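Local coordinates for Rik1-associated factor 1 (Schizosaccharomyces pombe, PDB 4O9D), which is a subunit of the Clr4 methyltransferase complex, which ubiquitylates and methylates histone H3 and helps establish heterochromatin, and is represented by its WD-repeat beta-propeller, at residues L185-R194 / F236-V246. Residues are numbered along the deposited sequence; the frame is centred on the assembly and turned at random.
Sequences LIEFSNFLGR and FTSLYMHPSQV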
loop_
_atom_site.group_PDB
_atom_site.type_symbol
_atom_site.label_atom_id
_atom_site.label_comp_id
_atom_site.label_asym_id
_atom_site.label_seq_id
_atom_site.Cartn_x
_atom_site.Cartn_y
_atom_site.Cartn_z
ATOM N N LEU A 185 -0.198 7.696 -6.500
ATOM C CA LEU A 185 -1.034 6.490 -6.375
ATOM C C LEU A 185 -1.179 5.859 -7.734
ATOM O O LEU A 185 -1.258 6.578 -8.728
ATOM C CB LEU A 185 -2.435 6.851 -5.861
ATOM C CG LEU A 185 -2.362 7.679 -4.573
ATOM C CD1 LEU A 185 -3.715 8.358 -4.292
ATOM C CD2 LEU A 185 -1.923 6.793 -3.454
ATOM N N ILE A 186 -1.298 4.540 -7.802
ATOM C CA ILE A 186 -1.427 3.901 -9.120
ATOM C C ILE A 186 -2.052 2.520 -8.999
ATOM O O ILE A 186 -1.725 1.762 -8.075
ATOM C CB ILE A 186 -0.037 3.876 -9.839
ATOM C CG1 ILE A 186 -0.177 3.901 -11.374
ATOM C CG2 ILE A 186 0.839 2.661 -9.371
ATOM C CD1 ILE A 186 1.118 4.361 -12.096
ATOM N N GLU A 187 -2.985 2.208 -9.901
ATOM C CA GLU A 187 -3.631 0.889 -9.931
ATOM C C GLU A 187 -4.012 0.504 -11.370
ATOM O O GLU A 187 -4.395 1.357 -12.177
ATOM C CB GLU A 187 -4.931 0.871 -9.083
ATOM C CG GLU A 187 -4.809 1.331 -7.634
ATOM C CD GLU A 187 -4.264 0.258 -6.672
ATOM O OE1 GLU A 187 -3.665 0.652 -5.628
ATOM O OE2 GLU A 187 -4.443 -0.956 -6.955
ATOM N N PHE A 188 -3.932 -0.779 -11.693
ATOM C CA PHE A 188 -4.527 -1.263 -12.924
ATOM C C PHE A 188 -6.014 -1.542 -12.772
ATOM O O PHE A 188 -6.477 -1.846 -11.676
ATOM C CB PHE A 188 -3.837 -2.554 -13.352
ATOM C CG PHE A 188 -2.472 -2.347 -13.962
ATOM C CD1 PHE A 188 -2.345 -1.971 -15.294
ATOM C CD2 PHE A 188 -1.318 -2.537 -13.209
ATOM C CE1 PHE A 188 -1.058 -1.784 -15.883
ATOM C CE2 PHE A 188 -0.046 -2.354 -13.787
ATOM C CZ PHE A 188 0.065 -1.985 -15.130
ATOM N N SER A 189 -6.747 -1.507 -13.882
ATOM C CA SER A 189 -8.172 -1.806 -13.846
ATOM C C SER A 189 -8.620 -2.477 -15.148
ATOM O O SER A 189 -8.285 -1.993 -16.237
ATOM C CB SER A 189 -8.947 -0.502 -13.616
ATOM O OG SER A 189 -10.347 -0.710 -13.606
ATOM N N ASN A 190 -9.366 -3.580 -15.044
ATOM C CA ASN A 190 -9.912 -4.251 -16.242
ATOM C C ASN A 190 -11.238 -4.991 -16.020
ATOM O O ASN A 190 -11.627 -5.842 -16.829
ATOM C CB ASN A 190 -8.897 -5.213 -16.902
ATOM C CG ASN A 190 -8.516 -6.398 -16.016
ATOM O OD1 ASN A 190 -9.227 -6.767 -15.070
ATOM N ND2 ASN A 190 -7.381 -7.017 -16.339
ATOM N N PHE A 191 -11.940 -4.666 -14.947
ATOM C CA PHE A 191 -13.303 -5.178 -14.758
ATOM C C PHE A 191 -13.279 -6.712 -14.784
ATOM O O PHE A 191 -14.009 -7.362 -15.540
ATOM C CB PHE A 191 -14.230 -4.581 -15.830
ATOM C CG PHE A 191 -15.693 -4.898 -15.645
ATOM C CD1 PHE A 191 -16.270 -4.906 -14.387
ATOM C CD2 PHE A 191 -16.499 -5.176 -16.754
ATOM C CE1 PHE A 191 -17.636 -5.200 -14.220
ATOM C CE2 PHE A 191 -17.866 -5.465 -16.600
ATOM C CZ PHE A 191 -18.427 -5.470 -15.333
ATOM N N LEU A 192 -12.395 -7.255 -13.940
ATOM C CA LEU A 192 -12.178 -8.691 -13.779
ATOM C C LEU A 192 -11.905 -9.377 -15.105
ATOM O O LEU A 192 -12.467 -10.431 -15.386
ATOM C CB LEU A 192 -13.364 -9.366 -13.061
ATOM C CG LEU A 192 -13.046 -10.672 -12.311
ATOM C CD1 LEU A 192 -11.986 -10.430 -11.233
ATOM C CD2 LEU A 192 -14.298 -11.280 -11.661
ATOM N N GLY A 193 -11.038 -8.784 -15.923
ATOM C CA GLY A 193 -10.652 -9.416 -17.184
ATOM C C GLY A 193 -11.655 -9.299 -18.331
ATOM O O GLY A 193 -11.407 -9.804 -19.432
ATOM N N ARG A 194 -12.770 -8.610 -18.101
ATOM C CA ARG A 194 -13.768 -8.438 -19.151
ATOM C C ARG A 194 -13.539 -7.245 -20.088
ATOM O O ARG A 194 -14.251 -7.124 -21.084
ATOM C CB ARG A 194 -15.175 -8.347 -18.536
ATOM C CG ARG A 194 -15.597 -9.623 -17.793
ATOM C CD ARG A 194 -16.975 -9.461 -17.184
ATOM N NE ARG A 194 -16.857 -8.722 -15.949
ATOM C CZ ARG A 194 -17.102 -9.201 -14.732
ATOM N NH1 ARG A 194 -17.555 -10.440 -14.540
ATOM N NH2 ARG A 194 -16.899 -8.400 -13.702
ATOM N N PHE A 236 -4.997 13.496 -3.761
ATOM C CA PHE A 236 -5.446 12.137 -3.561
ATOM C C PHE A 236 -4.454 11.354 -2.720
ATOM O O PHE A 236 -3.243 11.450 -2.912
ATOM C CB PHE A 236 -5.756 11.463 -4.894
ATOM C CG PHE A 236 -7.056 11.923 -5.467
ATOM C CD1 PHE A 236 -7.157 13.165 -6.072
ATOM C CD2 PHE A 236 -8.192 11.154 -5.336
ATOM C CE1 PHE A 236 -8.374 13.620 -6.542
ATOM C CE2 PHE A 236 -9.408 11.607 -5.807
ATOM C CZ PHE A 236 -9.505 12.827 -6.404
ATOM N N THR A 237 -5.009 10.601 -1.774
ATOM C CA THR A 237 -4.250 9.952 -0.730
ATOM C C THR A 237 -4.353 8.435 -0.787
ATOM O O THR A 237 -3.485 7.750 -0.283
ATOM C CB THR A 237 -4.704 10.419 0.690
ATOM O OG1 THR A 237 -6.107 10.143 0.898
ATOM C CG2 THR A 237 -4.450 11.917 0.886
ATOM N N SER A 238 -5.396 7.892 -1.406
ATOM C CA SER A 238 -5.548 6.452 -1.346
ATOM C C SER A 238 -6.497 5.927 -2.433
ATOM O O SER A 238 -7.461 6.582 -2.761
ATOM C CB SER A 238 -6.083 6.106 0.056
ATOM O OG SER A 238 -6.652 4.833 0.090
ATOM N N LEU A 239 -6.204 4.741 -2.964
ATOM C CA LEU A 239 -6.980 4.102 -4.034
ATOM C C LEU A 239 -7.192 2.674 -3.622
ATOM O O LEU A 239 -6.237 2.006 -3.177
ATOM C CB LEU A 239 -6.181 4.065 -5.363
ATOM C CG LEU A 239 -5.820 5.335 -6.115
ATOM C CD1 LEU A 239 -5.101 4.968 -7.468
ATOM C CD2 LEU A 239 -7.031 6.173 -6.428
ATOM N N TYR A 240 -8.422 2.187 -3.749
ATOM C CA TYR A 240 -8.700 0.818 -3.346
ATOM C C TYR A 240 -9.688 0.189 -4.320
ATOM O O TYR A 240 -10.779 0.713 -4.495
ATOM C CB TYR A 240 -9.258 0.790 -1.912
ATOM C CG TYR A 240 -9.592 -0.575 -1.399
ATOM C CD1 TYR A 240 -10.767 -1.219 -1.790
ATOM C CD2 TYR A 240 -8.755 -1.224 -0.497
ATOM C CE1 TYR A 240 -11.102 -2.477 -1.287
ATOM C CE2 TYR A 240 -9.090 -2.495 0.021
ATOM C CZ TYR A 240 -10.261 -3.111 -0.391
ATOM O OH TYR A 240 -10.578 -4.368 0.069
ATOM N N MET A 241 -9.297 -0.927 -4.936
ATOM C CA MET A 241 -10.137 -1.632 -5.914
ATOM C C MET A 241 -10.915 -2.790 -5.233
ATOM O O MET A 241 -10.326 -3.632 -4.535
ATOM C CB MET A 241 -9.256 -2.177 -7.062
ATOM C CG MET A 241 -10.017 -3.003 -8.110
ATOM S SD MET A 241 -11.065 -1.966 -9.189
ATOM C CE MET A 241 -9.810 -1.105 -10.155
ATOM N N HIS A 242 -12.234 -2.833 -5.412
ATOM C CA HIS A 242 -13.000 -3.961 -4.891
ATOM C C HIS A 242 -12.511 -5.270 -5.523
ATOM O O HIS A 242 -12.120 -5.300 -6.705
ATOM C CB HIS A 242 -14.501 -3.761 -5.088
ATOM C CG HIS A 242 -15.333 -4.678 -4.261
ATOM N ND1 HIS A 242 -15.902 -5.827 -4.765
ATOM C CD2 HIS A 242 -15.680 -4.629 -2.953
ATOM C CE1 HIS A 242 -16.564 -6.448 -3.803
ATOM N NE2 HIS A 242 -16.454 -5.735 -2.699
ATOM N N PRO A 243 -12.502 -6.356 -4.735
ATOM C CA PRO A 243 -12.041 -7.673 -5.216
ATOM C C PRO A 243 -12.835 -8.171 -6.438
ATOM O O PRO A 243 -12.364 -9.033 -7.162
ATOM C CB PRO A 243 -12.330 -8.614 -4.023
ATOM C CG PRO A 243 -12.404 -7.737 -2.835
ATOM C CD PRO A 243 -12.936 -6.409 -3.322
ATOM N N SER A 244 -14.041 -7.654 -6.638
ATOM C CA SER A 244 -14.844 -8.016 -7.810
ATOM C C SER A 244 -14.450 -7.166 -9.011
ATOM O O SER A 244 -14.885 -7.420 -10.134
ATOM C CB SER A 244 -16.315 -7.779 -7.535
ATOM O OG SER A 244 -16.572 -6.381 -7.561
ATOM N N GLN A 245 -13.633 -6.150 -8.745
ATOM C CA GLN A 245 -13.176 -5.189 -9.744
ATOM C C GLN A 245 -14.323 -4.464 -10.483
ATOM O O GLN A 245 -14.127 -3.952 -11.575
ATOM C CB GLN A 245 -12.204 -5.885 -10.711
ATOM C CG GLN A 245 -11.073 -6.690 -9.961
ATOM C CD GLN A 245 -10.108 -7.433 -10.897
ATOM O OE1 GLN A 245 -10.198 -7.328 -12.118
ATOM N NE2 GLN A 245 -9.174 -8.184 -10.314
ATOM N N VAL A 246 -15.508 -4.396 -9.879
ATOM C CA VAL A 246 -16.612 -3.623 -10.470
ATOM C C VAL A 246 -16.473 -2.127 -10.173
ATOM O O VAL A 246 -17.108 -1.280 -10.815
ATOM C CB VAL A 246 -18.011 -4.131 -9.976
ATOM C CG1 VAL A 246 -18.157 -5.649 -10.224
ATOM C CG2 VAL A 246 -18.216 -3.807 -8.497
HETATM O O HOH W 1 -6.581 -1.753 -4.715
HETATM O O HOH W 2 -11.386 -2.983 -12.461
HETATM O O HOH W 3 -9.178 -4.958 -12.558
#
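With CG beside the backbone N (chi1 -53°), L185 swings CD1 over the F236-S238 backbone, 3.4 Å from S238 N, and the like torsion of L239 turns its CD1 to L185 CB, 3.6 Å away. The leucines meet between neighbouring blades of the WD-repeat beta-propeller, a worked example of how the first strands of successive blades, 182-189 and 235-241, pack. The axes of the short strand segments approach to 7.1 Å, at 16° to each other, and side chains rather than sheet bonds join them. CD1 of L239 also touches CG of E187, the two side chains reaching past one another from their strands. The E187 chain bends at chi2, and its OE2 takes a weak bond from a water that accepts from M241 N. Further along, M241 bends at chi2 and chi3 and brings its CE to 3.5 Å from S189 OG, a hydroxyl hydrogen-bonded to Y268 OH.

Beyond the strands the turns meet. Q245 extends from CG across L192 at about a right angle, laying its amide carbon CD 3.6 Å from L192 CD1, while OE1 accepts a weak, bent bond from L192 N (2.9 Å, 123° at the hydrogen). Shortened to an alanine, Q245 could no longer offer OE1, and L192 would probably be left with its N lacking this acceptor and its CD1 methyl lacking amide cover. A second water links S189 OG, F191 N and Q245 O; that same carbonyl oxygen also receives a nearly straight CA-H...O contact from F191 CA at 3.5 Å.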